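Local coordinates for uncharacterized protein YhfS (Escherichia coli, PDB 4J8L) that is of uncertain function, carries pyridoxal phosphate covalently on a lysine, and may have cysteine synthase-like activity, at residues D209-V212 with I213-R217. Sequence-based numbering, arbitrary orientation.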
loop_
_atom_site.group_PDB
_atom_site.type_symbol
_atom_site.label_atom_id
_atom_site.label_comp_id
_atom_site.label_asym_id
_atom_site.label_seq_id
_atom_site.Cartn_x
_atom_site.Cartn_y
_atom_site.Cartn_z
ATOM N N ASP A 209 1.218 -1.520 -18.111
ATOM C CA ASP A 209 1.299 -1.504 -19.571
ATOM C C ASP A 209 2.533 -0.767 -20.088
ATOM O O ASP A 209 2.896 0.299 -19.580
ATOM C CB ASP A 209 0.033 -0.870 -20.155
ATOM C CG ASP A 209 -1.213 -1.699 -19.897
ATOM O OD1 ASP A 209 -1.103 -2.853 -19.423
ATOM O OD2 ASP A 209 -2.317 -1.197 -20.190
ATOM N N ALA A 210 3.159 -1.338 -21.114
ATOM C CA ALA A 210 4.381 -0.791 -21.694
ATOM C C ALA A 210 4.237 0.640 -22.217
ATOM O O ALA A 210 5.151 1.451 -22.062
ATOM C CB ALA A 210 4.899 -1.713 -22.806
ATOM N N ASP A 211 3.109 0.959 -22.847
ATOM C CA ASP A 211 2.961 2.315 -23.372
ATOM C C ASP A 211 3.021 3.348 -22.237
ATOM O O ASP A 211 3.654 4.393 -22.373
ATOM C CB ASP A 211 1.732 2.479 -24.287
ATOM C CG ASP A 211 0.408 2.174 -23.600
ATOM O OD1 ASP A 211 0.381 1.717 -22.446
ATOM O OD2 ASP A 211 -0.637 2.378 -24.254
ATOM N N VAL A 212 2.413 3.029 -21.102
ATOM C CA VAL A 212 2.483 3.927 -19.951
ATOM C C VAL A 212 3.891 3.992 -19.347
ATOM O O VAL A 212 4.427 5.078 -19.111
ATOM C CB VAL A 212 1.491 3.522 -18.851
ATOM C CG1 VAL A 212 1.604 4.483 -17.667
ATOM C CG2 VAL A 212 0.082 3.497 -19.408
ATOM N N ILE A 213 4.486 2.828 -19.093
ATOM C CA ILE A 213 5.826 2.766 -18.518
ATOM C C ILE A 213 6.849 3.473 -19.410
ATOM O O ILE A 213 7.726 4.180 -18.911
ATOM C CB ILE A 213 6.261 1.310 -18.276
ATOM C CG1 ILE A 213 5.292 0.629 -17.304
ATOM C CG2 ILE A 213 7.700 1.242 -17.731
ATOM C CD1 ILE A 213 5.146 1.351 -15.971
ATOM N N ASN A 214 6.730 3.286 -20.725
ATOM C CA ASN A 214 7.638 3.946 -21.656
ATOM C C ASN A 214 7.513 5.468 -21.574
ATOM O O ASN A 214 8.513 6.182 -21.657
ATOM C CB ASN A 214 7.406 3.482 -23.099
ATOM C CG ASN A 214 7.913 2.076 -23.352
ATOM O OD1 ASN A 214 8.779 1.575 -22.638
ATOM N ND2 ASN A 214 7.383 1.439 -24.391
ATOM N N ARG A 215 6.292 5.964 -21.390
ATOM C CA ARG A 215 6.106 7.405 -21.248
ATOM C C ARG A 215 6.765 7.909 -19.971
ATOM O O ARG A 215 7.316 9.010 -19.933
ATOM C CB ARG A 215 4.622 7.796 -21.283
ATOM C CG ARG A 215 4.003 7.667 -22.672
ATOM C CD ARG A 215 2.725 8.485 -22.818
ATOM N NE ARG A 215 1.622 7.943 -22.034
ATOM C CZ ARG A 215 0.805 6.985 -22.463
ATOM N NH1 ARG A 215 0.979 6.455 -23.665
ATOM N NH2 ARG A 215 -0.178 6.549 -21.688
ATOM N N ILE A 216 6.712 7.095 -18.925
ATOM C CA ILE A 216 7.365 7.453 -17.679
ATOM C C ILE A 216 8.883 7.471 -17.860
ATOM O O ILE A 216 9.550 8.444 -17.507
ATOM C CB ILE A 216 6.976 6.486 -16.552
ATOM C CG1 ILE A 216 5.491 6.643 -16.213
ATOM C CG2 ILE A 216 7.851 6.711 -15.319
ATOM C CD1 ILE A 216 4.997 5.673 -15.157
ATOM N N ARG A 217 9.429 6.405 -18.437
ATOM C CA ARG A 217 10.880 6.329 -18.612
ATOM C C ARG A 217 11.429 7.493 -19.445
ATOM O O ARG A 217 12.529 7.989 -19.180
ATOM C CB ARG A 217 11.297 4.978 -19.204
ATOM C CG ARG A 217 11.208 3.818 -18.211
ATOM C CD ARG A 217 12.309 3.899 -17.126
ATOM N NE ARG A 217 13.618 4.125 -17.732
ATOM C CZ ARG A 217 14.653 4.686 -17.115
ATOM N NH1 ARG A 217 14.559 5.060 -15.845
ATOM N NH2 ARG A 217 15.791 4.866 -17.777
#
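Arg215 folds back along the first turn of its helix and lays one face of its guanidinium over the backbone of Asp211 and Val212, the way a long side chain can turn back toward the start of its own helix. A bend at chi3 (-70°) brings the group round, so that Asp211 O sits above the plane, offset toward the rim, 3.6 Å from Arg215 NH1. The side chains of Arg215 and Val212 cross obliquely, with NH2 of Arg215 3.8 Å from Val212 CG2; that same NH2 is hydrogen-bonded to Ala85 O on helix 74-86. The opposite charges of Asp211 OD2 and Arg215 NH1 stay 4.4 Å apart. This is the opening of helix 210-219, which follows strand 203-208 and packs against a seven-stranded mixed sheet, consistent with the large domain of a fold-type I pyridoxal-phosphate enzyme. Four successive i to i+4 backbone bonds start it, from Ile213 N to Asp209 O (3.0 Å) through Ile216 N to Val212 O (3.1 Å). On the buried side Val212 CG1 approaches Ile216 CD1 at 4.4 Å, both residues facing helix 74-86, while Ile213 CG1 lies against Asp209 O at 3.3 Å and its side chain reaches Val206, Ala67 and Ala69 of the sheet.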